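DUF3863 domain-containing protein (Parabacteroides distasonis, PDB 3LM3) is of unknown function but, as a putative glycoside hydrolase or deacetylase, probably acts on a carbohydrate substrate. Local coordinates at residues 51-54 / 55-59; 58-61 / 62-66; 94-97 / 98-102; 285-288 / 289-292; 294-297 / 298-302. One frame throughout, in Å; residues are numbered along the deposited sequence.

Contact 1. Residues 51-54 / 55-59; sequences HTLE and GVRAL
The guanidinium of Arg57 has Leu53 CG over one face and Glu54 OE1 at its edge, in its plane. This is the first turn of helix 53-64, opened by an N-cap at Thr52, and it illustrates how i to i+3 and i to i+4 side chains reinforce the start of a helix. The salt bridge is loose: Arg57 NE lies 3.3 Å from Glu54 OE1 and Arg57 NH2 3.5 Å from the same oxygen, both weak bonds, and the carboxylate plane is turned 45° from the guanidinium. A bend at chi3 (48°) curls the otherwise extended arginine back toward the N terminus, carrying NH1 to 3.8 Å from Leu53 CD2. Glu54, modelled in two conformers of which one is described, uses its other oxygen, OE2, for a salt bridge with Lys296 on helix 296-313, so the carboxylate sits between two positive groups. With an alanine in place of Arg57, Glu54 would probably keep its lysine but lose its mate within the helix, and the flank of Leu53 would lose its cover. Leu53 and Arg57 also pack on Tyr94 of helix 86-102. The backbone bond from Arg57 N to Leu53 O, 3.0 Å, spans the same step of the helix. At the cap, Thr52 OG1 is turned between its own N and carbonyl carbon (chi1 71°), and there it accepts from Gly55 N at 2.9 Å.

Contact 2. Residues 58-61 / 62-66; sequences ALRE and AFATN
Ala64 N is shared by two acceptors of the preceding turn: Arg60 O at 3.1 Å, the i-4 partner, and Glu61 O at 3.2 Å, a weak i-3 bond bent to 124°. Both bonds belong to the last turn of helix 53-64. In the same turn, Ala62 O is gripped twice by a single residue, with Thr65 OG1 at 2.8 Å and Thr65 N at 3.1 Å, both from the same face of the carbonyl, and this fixes the threonine hydroxyl against the last turn.

On another side of the helix, Arg60 and Phe63 meet edge to face. The ring and guanidinium planes are 82° apart; Phe63 CD2 stands 3.6 Å above the guanidinium plane, toward its rim, and is 3.6 Å from Arg60 NH1. Ala64 CB touches the edge of the same group, 3.8 Å from Arg60 NH1. A bend at chi2 (58°) turns the arginine along the helix toward its C-terminal end, over these residues. Its opposite face meets Tyr102 of helix 86-102 in a cation-pi contact, while NH2 reaches Asp104 in a salt bridge and the carbonyl of Gly70. A leucine in place of Arg60 would probably leave Asp104 without its positive mate and the edge of Phe63 without the flat group it abuts. Phe63 itself packs on Leu25 of strand 21-29. The whole is the C-terminal turn of the helix in a beta-alpha-beta crossover, joining the neighbouring parallel strands 21-29 and 73-76.

Contact 3. Residues 94-97 / 98-102; sequences YVVE and CQKKY
The sulfur of Cys98 faces the ring of Tyr94, which lies four residues earlier in the chain, in a sulfur-aromatic contact. The sulfur sits over one face, 3.4 Å above the plane, but not at its middle: the line from Cys98 SG to the centroid of the Tyr94 ring, 3.7 Å long, leans 25° from the normal, toward the phenolic end. The nearest ring atom is therefore Tyr94 CZ, 3.4 Å from Cys98 SG. Two first torsions bring this about. Tyr94 carries CG opposite its own N (chi1 172°), whereas Cys98 SG lies beside its backbone N (chi1 -71°), a turn that directs it back along the helix to the ring.

The i to i+4 spacing puts both residues on one flank of helix 86-102, which links the paired parallel strands 73-76 and 105-108 as the helix of a beta-alpha-beta crossover. Tyr94 lodges against helix 53-64, where it meets Val56, while Cys98 and Val95 pack on Trp74 of strand 73-76.

A different orientation holds for Val96 and Lys100. These lie alongside each other and point the same way, with the extended aliphatic chain of the lysine bringing its CE to 3.8 Å from Val96 CG1. Backbone bonds run in regular succession, among them Lys101 N to Glu97 O at 2.9 Å. At the end of the helix the ring of Tyr102 has Cys98 CB at its edge and, in one of two modelled conformers of Lys101, that residue's CG over its centre, on the face turned away from Arg60.

Contact 4. Residues 285-288 / 289-292; sequences IWEA and QMVH
Met290, present as selenomethionine, sends its methyl CE back to Trp286, four residues earlier; the chain is extended at chi2 and then folds at chi3 (-46°), which turns CE toward the indole. In the conformer described, one of two modelled, CE is 3.3 Å from Trp286 CE3 and 3.5 Å from Trp286 CB, with the two side chains crossing at about a right angle. The indole also packs on Ile299 and Ala302 of helix 296-313.

Glu287 and Gln289 fold differently. Gln289 holds CG between its own N and carbonyl carbon (chi1 59°) and bends again at chi2; its OE1 thereby comes to 3.7 Å from Glu287 CB. One water donates to both side chains, lying 2.9 Å from Gln289 OE1 and, more weakly, 2.9 Å from Glu287 OE1. Each has a further partner: Glu287 OE2 bonds Tyr112 OH, and Gln289 NE2 bonds Glu293 and Glu47. Met290 N closes the type I turn on Glu287 O at 3.0 Å.

This turn leads from the C-terminal end of parallel strand 280-287 into helix 290-294, consistent with the alpha/beta-barrel-like fold expected of its clan, whose active sites usually lie at this strand end; none is located here.

Contact 5. Residues 294-297 / 298-302; sequences FGKD and LICDA
Asp301 N gives the shortest bond here, 2.8 Å to Asp297 O, followed by Cys300 N to Lys296 O at 2.9 Å and Ile299 N to Gly295 O at 3.1 Å. Lys296 NZ pairs with Glu54 of helix 53-64 in a salt bridge. The backbone bonds start helix 296-313, with Gly295 as its N-cap. The positive phi of this glycine (112°) lets the chain leave helix 290-294, where a side chain would jam against the carbonyl of Phe294.

Around this backbone the packing is mostly apolar. Phe294 CB meets Ile299 CG1 at 3.8 Å, the two side chains crossing at a slant, and lies 4.4 Å from Leu298 CD2. Ile299 carries CG1 beside its own N (chi1 -63°), which aims that branch back at the phenylalanine across the glycine joint. On the neighbouring flank Cys300 SG lies 4.1 Å from the aliphatic CG of Lys296 and packs against Ala58 and Ala62 of helix 53-64.

Asp297 and Asp301 lie one turn apart, their OD1 atoms 5.9 Å from each other. The helix N terminus is likely to favour the negative charge of Asp297, less so that of Asp301, partly offsetting the cost of like charges one turn apart.

How the contacts relate
All five are local; contacts 1 and 2 overlap and the others follow in series, so none closes a long loop and none nests within another. Contacts 1 and 2 share Ala58 and Leu59 and cover helix 53-64 from cap to end. Contact 3 lies on helix 86-102 and does not reach contacts 4 or 5. Contact 4 turns strand 280-287 into helix 290-294, and contact 5 opens helix 296-313; their centres are about 9 Å apart, and Trp286 and Ile299 join them. Tyr94 on one flank and Ile299, Cys300 and the Glu54-Lys296 salt bridge on another place helix 53-64 between helices 86-102 and 296-313, while Leu59 also reaches Ala288 after strand 280-287.

Contact 1. Residues 51-54 / 55-59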
loop_
_atom_site.group_PDB
_atom_site.type_symbol
_atom_site.label_atom_id
_atom_site.label_comp_id
_atom_site.label_asym_id
_atom_site.label_seq_id
_atom_site.Cartn_x
_atom_site.Cartn_y
_atom_site.Cartn_z
ATOM N N HIS A 51 13.916 15.475 -11.468
ATOM C CA HIS A 51 12.619 16.062 -11.180
ATOM C C HIS A 51 12.495 17.334 -12.000
ATOM O O HIS A 51 13.218 18.295 -11.781
ATOM C CB HIS A 51 12.437 16.347 -9.687
ATOM C CG HIS A 51 12.322 15.103 -8.863
ATOM N ND1 HIS A 51 13.412 14.373 -8.452
ATOM C CD2 HIS A 51 11.230 14.405 -8.469
ATOM C CE1 HIS A 51 12.989 13.290 -7.810
ATOM N NE2 HIS A 51 11.666 13.293 -7.799
ATOM N N THR A 52 11.584 17.323 -12.961
ATOM C CA THR A 52 11.343 18.475 -13.828
ATOM C C THR A 52 9.843 18.734 -13.912
ATOM O O THR A 52 9.012 17.813 -13.788
ATOM C CB THR A 52 11.903 18.325 -15.255
ATOM O OG1 THR A 52 11.136 17.361 -15.970
ATOM C CG2 THR A 52 13.383 17.956 -15.228
ATOM N N LEU A 53 9.497 19.995 -14.158
ATOM C CA LEU A 53 8.114 20.352 -14.398
ATOM C C LEU A 53 7.547 19.577 -15.582
ATOM O O LEU A 53 6.467 19.031 -15.497
ATOM C CB LEU A 53 8.003 21.851 -14.655
ATOM C CG LEU A 53 6.626 22.365 -15.127
ATOM C CD1 LEU A 53 5.494 22.067 -14.110
ATOM C CD2 LEU A 53 6.719 23.863 -15.433
ATOM N N GLU A 54 8.276 19.521 -16.687
ATOM C CA GLU A 54 7.748 18.809 -17.849
ATOM C C GLU A 54 7.523 17.338 -17.565
ATOM O O GLU A 54 6.555 16.760 -18.065
ATOM C CB GLU A 54 8.613 18.969 -19.099
ATOM C CG GLU A 54 8.295 17.938 -20.261
ATOM C CD GLU A 54 6.801 17.861 -20.741
ATOM O OE1 GLU A 54 5.860 18.399 -20.096
ATOM O OE2 GLU A 54 6.570 17.216 -21.791
ATOM N N GLY A 55 8.389 16.700 -16.778
ATOM C CA GLY A 55 8.214 15.300 -16.479
ATOM C C GLY A 55 7.000 15.026 -15.619
ATOM O O GLY A 55 6.283 14.038 -15.824
ATOM N N VAL A 56 6.755 15.881 -14.621
ATOM C CA VAL A 56 5.648 15.732 -13.749
ATOM C C VAL A 56 4.322 15.971 -14.510
ATOM O O VAL A 56 3.357 15.247 -14.380
ATOM C CB VAL A 56 5.879 16.695 -12.570
ATOM C CG1 VAL A 56 4.716 16.703 -11.671
ATOM C CG2 VAL A 56 7.187 16.281 -11.810
ATOM N N ARG A 57 4.305 17.026 -15.302
ATOM C CA ARG A 57 3.133 17.373 -16.123
ATOM C C ARG A 57 2.823 16.242 -17.118
ATOM O O ARG A 57 1.680 15.853 -17.298
ATOM C CB ARG A 57 3.389 18.683 -16.853
ATOM C CG ARG A 57 2.254 19.097 -17.786
ATOM C CD ARG A 57 2.479 20.537 -18.325
ATOM N NE ARG A 57 3.840 20.704 -18.830
ATOM C CZ ARG A 57 4.607 21.803 -18.720
ATOM N NH1 ARG A 57 4.175 22.921 -18.120
ATOM N NH2 ARG A 57 5.851 21.776 -19.213
ATOM N N ALA A 58 3.856 15.690 -17.751
ATOM C CA ALA A 58 3.634 14.622 -18.697
ATOM C C ALA A 58 3.023 13.403 -18.014
ATOM O O ALA A 58 2.138 12.763 -18.565
ATOM C CB ALA A 58 4.955 14.238 -19.371
ATOM N N LEU A 59 3.506 13.072 -16.823
ATOM C CA LEU A 59 2.976 11.929 -16.119
ATOM C C LEU A 59 1.514 12.157 -15.719
ATOM O O LEU A 59 0.689 11.241 -15.850
ATOM C CB LEU A 59 3.891 11.614 -14.911
ATOM C CG LEU A 59 3.703 10.255 -14.272
ATOM C CD1 LEU A 59 3.950 9.125 -15.265
ATOM C CD2 LEU A 59 4.694 10.158 -13.071
#

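Contact 2. Residues 58-61 / 62-66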
loop_
_atom_site.group_PDB
_atom_site.type_symbol
_atom_site.label_atom_id
_atom_site.label_comp_id
_atom_site.label_asym_id
_atom_site.label_seq_id
_atom_site.Cartn_x
_atom_site.Cartn_y
_atom_site.Cartn_z
ATOM N N ALA A 58 3.856 15.690 -17.751
ATOM C CA ALA A 58 3.634 14.622 -18.697
ATOM C C ALA A 58 3.023 13.403 -18.014
ATOM O O ALA A 58 2.138 12.763 -18.565
ATOM C CB ALA A 58 4.955 14.238 -19.371
ATOM N N LEU A 59 3.506 13.072 -16.823
ATOM C CA LEU A 59 2.976 11.929 -16.119
ATOM C C LEU A 59 1.514 12.157 -15.719
ATOM O O LEU A 59 0.689 11.241 -15.850
ATOM C CB LEU A 59 3.891 11.614 -14.911
ATOM C CG LEU A 59 3.703 10.255 -14.272
ATOM C CD1 LEU A 59 3.950 9.125 -15.265
ATOM C CD2 LEU A 59 4.694 10.158 -13.071
ATOM N N ARG A 60 1.177 13.370 -15.252
ATOM C CA ARG A 60 -0.215 13.702 -14.901
ATOM C C ARG A 60 -1.136 13.659 -16.122
ATOM O O ARG A 60 -2.252 13.209 -16.028
ATOM C CB ARG A 60 -0.325 15.068 -14.211
ATOM C CG ARG A 60 -1.707 15.576 -13.713
ATOM C CD ARG A 60 -2.221 14.592 -12.788
ATOM N NE ARG A 60 -3.502 14.834 -12.112
ATOM C CZ ARG A 60 -4.711 14.617 -12.612
ATOM N NH1 ARG A 60 -4.886 14.391 -13.913
ATOM N NH2 ARG A 60 -5.732 14.593 -11.799
ATOM N N GLU A 61 -0.654 14.159 -17.246
ATOM C CA GLU A 61 -1.417 14.123 -18.478
ATOM C C GLU A 61 -1.668 12.690 -18.949
ATOM O O GLU A 61 -2.754 12.350 -19.406
ATOM C CB GLU A 61 -0.720 15.025 -19.527
ATOM C CG GLU A 61 -0.826 16.522 -19.078
ATOM C CD GLU A 61 -0.193 17.585 -19.966
ATOM O OE1 GLU A 61 0.687 17.237 -20.775
ATOM O OE2 GLU A 61 -0.583 18.785 -19.779
ATOM N N ALA A 62 -0.670 11.822 -18.775
ATOM C CA ALA A 62 -0.833 10.417 -19.093
ATOM C C ALA A 62 -1.956 9.799 -18.234
ATOM O O ALA A 62 -2.819 9.055 -18.719
ATOM C CB ALA A 62 0.500 9.666 -18.904
ATOM N N PHE A 63 -1.926 10.113 -16.932
ATOM C CA PHE A 63 -2.947 9.644 -15.980
ATOM C C PHE A 63 -4.363 10.064 -16.349
ATOM O O PHE A 63 -5.297 9.294 -16.163
ATOM C CB PHE A 63 -2.588 10.140 -14.584
ATOM C CG PHE A 63 -3.648 9.907 -13.531
ATOM C CD1 PHE A 63 -3.730 8.695 -12.873
ATOM C CD2 PHE A 63 -4.534 10.908 -13.177
ATOM C CE1 PHE A 63 -4.706 8.484 -11.859
ATOM C CE2 PHE A 63 -5.474 10.708 -12.198
ATOM C CZ PHE A 63 -5.562 9.509 -11.539
ATOM N N ALA A 64 -4.509 11.267 -16.895
ATOM C CA ALA A 64 -5.811 11.774 -17.260
ATOM C C ALA A 64 -6.386 11.138 -18.517
ATOM O O ALA A 64 -7.575 11.348 -18.810
ATOM C CB ALA A 64 -5.723 13.283 -17.443
ATOM N N THR A 65 -5.579 10.383 -19.272
ATOM C CA THR A 65 -6.077 9.759 -20.519
ATOM C C THR A 65 -7.260 8.847 -20.241
ATOM O O THR A 65 -7.168 7.933 -19.453
ATOM C CB THR A 65 -4.962 8.881 -21.161
ATOM O OG1 THR A 65 -3.778 9.657 -21.282
ATOM C CG2 THR A 65 -5.376 8.362 -22.546
ATOM N N ASN A 66 -8.395 9.103 -20.916
ATOM C CA ASN A 66 -9.610 8.331 -20.710
ATOM C C ASN A 66 -10.070 8.367 -19.256
ATOM O O ASN A 66 -10.793 7.476 -18.786
ATOM C CB ASN A 66 -9.406 6.880 -21.182
ATOM C CG ASN A 66 -9.130 6.797 -22.664
ATOM O OD1 ASN A 66 -8.057 6.344 -23.100
ATOM N ND2 ASN A 66 -10.105 7.233 -23.459
#

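Contact 3. Residues 94-97 / 98-102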
loop_
_atom_site.group_PDB
_atom_site.type_symbol
_atom_site.label_atom_id
_atom_site.label_comp_id
_atom_site.label_asym_id
_atom_site.label_seq_id
_atom_site.Cartn_x
_atom_site.Cartn_y
_atom_site.Cartn_z
ATOM N N TYR A 94 2.837 23.776 -9.937
ATOM C CA TYR A 94 2.011 22.951 -10.806
ATOM C C TYR A 94 1.099 22.043 -9.998
ATOM O O TYR A 94 -0.084 21.871 -10.301
ATOM C CB TYR A 94 2.903 22.105 -11.727
ATOM C CG TYR A 94 2.139 21.079 -12.540
ATOM C CD1 TYR A 94 1.363 21.467 -13.613
ATOM C CD2 TYR A 94 2.152 19.749 -12.214
ATOM C CE1 TYR A 94 0.647 20.546 -14.342
ATOM C CE2 TYR A 94 1.453 18.830 -12.944
ATOM C CZ TYR A 94 0.692 19.236 -13.996
ATOM O OH TYR A 94 -0.039 18.310 -14.724
ATOM N N VAL A 95 1.626 21.461 -8.941
ATOM C CA VAL A 95 0.831 20.606 -8.092
ATOM C C VAL A 95 -0.316 21.386 -7.409
ATOM O O VAL A 95 -1.440 20.891 -7.274
ATOM C CB VAL A 95 1.725 19.875 -7.060
ATOM C CG1 VAL A 95 0.888 19.300 -5.965
ATOM C CG2 VAL A 95 2.528 18.775 -7.767
ATOM N N VAL A 96 -0.063 22.640 -7.010
ATOM C CA VAL A 96 -1.138 23.478 -6.470
ATOM C C VAL A 96 -2.231 23.723 -7.538
ATOM O O VAL A 96 -3.435 23.642 -7.253
ATOM C CB VAL A 96 -0.606 24.789 -5.921
ATOM C CG1 VAL A 96 -1.774 25.727 -5.531
ATOM C CG2 VAL A 96 0.302 24.540 -4.691
ATOM N N GLU A 97 -1.812 23.999 -8.765
ATOM C CA GLU A 97 -2.745 24.138 -9.900
ATOM C C GLU A 97 -3.561 22.867 -10.048
ATOM O O GLU A 97 -4.738 22.922 -10.351
ATOM C CB GLU A 97 -1.987 24.442 -11.181
ATOM C CG GLU A 97 -1.389 25.850 -11.249
ATOM C CD GLU A 97 -0.319 26.083 -12.336
ATOM O OE1 GLU A 97 0.054 25.177 -13.100
ATOM O OE2 GLU A 97 0.184 27.228 -12.414
ATOM N N CYS A 98 -2.931 21.704 -9.876
ATOM C CA CYS A 98 -3.651 20.413 -9.986
ATOM C C CYS A 98 -4.659 20.188 -8.853
ATOM O O CYS A 98 -5.730 19.620 -9.052
ATOM C CB CYS A 98 -2.646 19.263 -10.000
ATOM S SG CYS A 98 -1.681 19.132 -11.512
ATOM N N GLN A 99 -4.309 20.620 -7.651
ATOM C CA GLN A 99 -5.233 20.541 -6.536
ATOM C C GLN A 99 -6.512 21.322 -6.901
ATOM O O GLN A 99 -7.625 20.839 -6.702
ATOM C CB GLN A 99 -4.570 21.064 -5.262
ATOM C CG GLN A 99 -5.354 20.871 -3.996
ATOM C CD GLN A 99 -6.542 21.796 -3.859
ATOM O OE1 GLN A 99 -6.484 22.964 -4.261
ATOM N NE2 GLN A 99 -7.607 21.300 -3.227
ATOM N N LYS A 100 -6.337 22.520 -7.438
ATOM C CA LYS A 100 -7.463 23.390 -7.793
ATOM C C LYS A 100 -8.255 22.859 -8.991
ATOM O O LYS A 100 -9.506 22.893 -9.000
ATOM C CB LYS A 100 -6.925 24.803 -8.060
ATOM C CG LYS A 100 -6.399 25.469 -6.802
ATOM C CD LYS A 100 -5.782 26.835 -7.097
ATOM C CE LYS A 100 -5.113 27.426 -5.843
ATOM N NZ LYS A 100 -4.290 28.635 -6.181
ATOM N N LYS A 101 -7.547 22.366 -9.999
ATOM C CA LYS A 101 -8.183 21.961 -11.251
ATOM C C LYS A 101 -8.862 20.607 -11.178
ATOM O O LYS A 101 -9.965 20.438 -11.709
ATOM C CB LYS A 101 -7.162 21.957 -12.382
ATOM C CG LYS A 101 -7.770 21.635 -13.741
ATOM C CD LYS A 101 -6.744 21.729 -14.862
ATOM C CE LYS A 101 -6.480 23.154 -15.251
ATOM N NZ LYS A 101 -7.722 23.800 -15.734
ATOM N N TYR A 102 -8.189 19.650 -10.541
ATOM C CA TYR A 102 -8.624 18.259 -10.548
ATOM C C TYR A 102 -9.123 17.770 -9.206
ATOM O O TYR A 102 -9.725 16.684 -9.116
ATOM C CB TYR A 102 -7.451 17.323 -10.964
ATOM C CG TYR A 102 -6.851 17.608 -12.300
ATOM C CD1 TYR A 102 -7.552 17.391 -13.463
ATOM C CD2 TYR A 102 -5.572 18.122 -12.392
ATOM C CE1 TYR A 102 -6.967 17.669 -14.691
ATOM C CE2 TYR A 102 -4.988 18.394 -13.600
ATOM C CZ TYR A 102 -5.687 18.175 -14.757
ATOM O OH TYR A 102 -5.147 18.483 -15.998
#

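Contact 4. Residues 285-288 / 289-292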
loop_
_atom_site.group_PDB
_atom_site.type_symbol
_atom_site.label_atom_id
_atom_site.label_comp_id
_atom_site.label_asym_id
_atom_site.label_seq_id
_atom_site.Cartn_x
_atom_site.Cartn_y
_atom_site.Cartn_z
ATOM N N ILE A 285 1.650 3.458 -6.268
ATOM C CA ILE A 285 2.563 4.592 -6.046
ATOM C C ILE A 285 3.569 4.581 -7.185
ATOM O O ILE A 285 4.238 3.568 -7.406
ATOM C CB ILE A 285 3.267 4.542 -4.694
ATOM C CG1 ILE A 285 2.239 4.613 -3.555
ATOM C CG2 ILE A 285 4.305 5.696 -4.585
ATOM C CD1 ILE A 285 2.801 4.301 -2.153
ATOM N N TRP A 286 3.639 5.665 -7.930
ATOM C CA TRP A 286 4.603 5.873 -9.014
ATOM C C TRP A 286 5.489 7.045 -8.650
ATOM O O TRP A 286 5.012 8.170 -8.441
ATOM C CB TRP A 286 3.916 6.206 -10.333
ATOM C CG TRP A 286 3.139 5.100 -10.988
ATOM C CD1 TRP A 286 2.277 4.213 -10.375
ATOM C CD2 TRP A 286 3.158 4.721 -12.369
ATOM N NE1 TRP A 286 1.761 3.351 -11.304
ATOM C CE2 TRP A 286 2.294 3.628 -12.529
ATOM C CE3 TRP A 286 3.874 5.162 -13.488
ATOM C CZ2 TRP A 286 2.078 3.023 -13.759
ATOM C CZ3 TRP A 286 3.632 4.567 -14.699
ATOM C CH2 TRP A 286 2.765 3.513 -14.830
ATOM N N GLU A 287 6.790 6.840 -8.603
ATOM C CA GLU A 287 7.693 7.934 -8.320
ATOM C C GLU A 287 7.925 8.758 -9.579
ATOM O O GLU A 287 8.181 8.203 -10.652
ATOM C CB GLU A 287 9.009 7.394 -7.812
ATOM C CG GLU A 287 8.932 6.607 -6.504
ATOM C CD GLU A 287 8.417 5.176 -6.625
ATOM O OE1 GLU A 287 8.297 4.606 -7.743
ATOM O OE2 GLU A 287 8.201 4.560 -5.567
ATOM N N ALA A 288 7.796 10.074 -9.440
ATOM C CA ALA A 288 7.979 10.989 -10.575
ATOM C C ALA A 288 9.333 10.778 -11.255
ATOM O O ALA A 288 9.442 10.915 -12.476
ATOM C CB ALA A 288 7.838 12.410 -10.127
ATOM N N GLN A 289 10.356 10.470 -10.473
ATOM C CA GLN A 289 11.702 10.302 -11.022
ATOM C C GLN A 289 11.808 9.157 -12.022
ATOM O O GLN A 289 12.824 9.054 -12.739
ATOM C CB GLN A 289 12.743 10.159 -9.914
ATOM C CG GLN A 289 12.591 8.997 -8.932
ATOM C CD GLN A 289 12.923 7.636 -9.504
ATOM O OE1 GLN A 289 12.043 6.867 -9.827
ATOM N NE2 GLN A 289 14.223 7.333 -9.643
HETATM N N MSE A 290 10.790 8.303 -12.115
HETATM C CA MSE A 290 10.841 7.188 -13.074
HETATM C C MSE A 290 10.930 7.680 -14.500
HETATM O O MSE A 290 11.534 7.006 -15.377
HETATM C CB MSE A 290 9.639 6.245 -12.940
HETATM C CG MSE A 290 9.709 5.342 -11.753
HETATM SE SE MSE A 290 8.344 4.004 -11.623
HETATM C CE MSE A 290 6.850 5.177 -12.023
ATOM N N VAL A 291 10.353 8.841 -14.778
ATOM C CA VAL A 291 10.420 9.432 -16.136
ATOM C C VAL A 291 11.889 9.640 -16.523
ATOM O O VAL A 291 12.298 9.330 -17.647
ATOM C CB VAL A 291 9.617 10.757 -16.211
ATOM C CG1 VAL A 291 10.026 11.616 -17.395
ATOM C CG2 VAL A 291 8.114 10.468 -16.165
ATOM N N HIS A 292 12.687 10.144 -15.593
ATOM C CA HIS A 292 14.126 10.341 -15.845
ATOM C C HIS A 292 14.888 9.013 -15.854
ATOM O O HIS A 292 15.777 8.786 -16.711
ATOM C CB HIS A 292 14.740 11.243 -14.782
ATOM C CG HIS A 292 16.113 11.717 -15.118
ATOM N ND1 HIS A 292 16.322 12.785 -15.956
ATOM C CD2 HIS A 292 17.341 11.292 -14.729
ATOM C CE1 HIS A 292 17.621 12.994 -16.080
ATOM N NE2 HIS A 292 18.257 12.106 -15.341
HETATM O O HOH W 1 11.103 4.433 -8.626
#

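Contact 5. Residues 294-297 / 298-302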
loop_
_atom_site.group_PDB
_atom_site.type_symbol
_atom_site.label_atom_id
_atom_site.label_comp_id
_atom_site.label_asym_id
_atom_site.label_seq_id
_atom_site.Cartn_x
_atom_site.Cartn_y
_atom_site.Cartn_z
ATOM N N PHE A 294 13.940 5.901 -16.515
ATOM C CA PHE A 294 13.551 4.904 -17.525
ATOM C C PHE A 294 13.111 5.451 -18.860
ATOM O O PHE A 294 13.005 4.698 -19.821
ATOM C CB PHE A 294 12.450 4.014 -16.955
ATOM C CG PHE A 294 12.847 3.319 -15.689
ATOM C CD1 PHE A 294 13.912 2.414 -15.675
ATOM C CD2 PHE A 294 12.241 3.601 -14.490
ATOM C CE1 PHE A 294 14.295 1.781 -14.492
ATOM C CE2 PHE A 294 12.635 2.955 -13.311
ATOM C CZ PHE A 294 13.681 2.064 -13.326
ATOM N N GLY A 295 12.865 6.741 -18.942
ATOM C CA GLY A 295 12.491 7.417 -20.167
ATOM C C GLY A 295 11.061 7.911 -20.111
ATOM O O GLY A 295 10.160 7.183 -19.642
ATOM N N LYS A 296 10.830 9.112 -20.618
ATOM C CA LYS A 296 9.532 9.731 -20.534
ATOM C C LYS A 296 8.482 8.962 -21.336
ATOM O O LYS A 296 7.381 8.720 -20.837
ATOM C CB LYS A 296 9.600 11.194 -20.978
ATOM C CG LYS A 296 8.299 11.921 -20.950
ATOM C CD LYS A 296 8.518 13.414 -21.310
ATOM C CE LYS A 296 7.661 13.849 -22.473
ATOM N NZ LYS A 296 7.980 15.268 -22.856
ATOM N N ASP A 297 8.816 8.538 -22.557
ATOM C CA ASP A 297 7.804 7.878 -23.361
ATOM C C ASP A 297 7.419 6.528 -22.807
ATOM O O ASP A 297 6.229 6.194 -22.769
ATOM C CB ASP A 297 8.239 7.746 -24.812
ATOM C CG ASP A 297 8.322 9.078 -25.531
ATOM O OD1 ASP A 297 7.741 10.100 -25.096
ATOM O OD2 ASP A 297 8.974 9.073 -26.599
ATOM N N LEU A 298 8.395 5.737 -22.384
ATOM C CA LEU A 298 8.112 4.438 -21.779
ATOM C C LEU A 298 7.192 4.574 -20.564
ATOM O O LEU A 298 6.194 3.861 -20.469
ATOM C CB LEU A 298 9.405 3.720 -21.421
ATOM C CG LEU A 298 9.216 2.331 -20.803
ATOM C CD1 LEU A 298 8.679 1.313 -21.818
ATOM C CD2 LEU A 298 10.511 1.806 -20.194
ATOM N N ILE A 299 7.525 5.462 -19.627
ATOM C CA ILE A 299 6.781 5.559 -18.380
ATOM C C ILE A 299 5.412 6.195 -18.618
ATOM O O ILE A 299 4.423 5.730 -18.069
ATOM C CB ILE A 299 7.629 6.266 -17.288
ATOM C CG1 ILE A 299 8.874 5.418 -16.993
ATOM C CG2 ILE A 299 6.840 6.526 -15.999
ATOM C CD1 ILE A 299 8.559 4.037 -16.453
ATOM N N CYS A 300 5.352 7.218 -19.454
ATOM C CA CYS A 300 4.047 7.779 -19.803
ATOM C C CYS A 300 3.176 6.801 -20.588
ATOM O O CYS A 300 1.954 6.739 -20.346
ATOM C CB CYS A 300 4.203 9.118 -20.497
ATOM S SG CYS A 300 4.813 10.443 -19.426
ATOM N N ASP A 301 3.760 6.028 -21.509
ATOM C CA ASP A 301 2.987 4.988 -22.189
ATOM C C ASP A 301 2.467 3.943 -21.196
ATOM O O ASP A 301 1.342 3.488 -21.309
ATOM C CB ASP A 301 3.814 4.273 -23.274
ATOM C CG ASP A 301 3.997 5.102 -24.533
ATOM O OD1 ASP A 301 3.343 6.160 -24.703
ATOM O OD2 ASP A 301 4.843 4.675 -25.351
ATOM N N ALA A 302 3.287 3.562 -20.228
ATOM C CA ALA A 302 2.852 2.614 -19.220
ATOM C C ALA A 302 1.679 3.163 -18.407
ATOM O O ALA A 302 0.696 2.449 -18.127
ATOM C CB ALA A 302 4.036 2.250 -18.287
#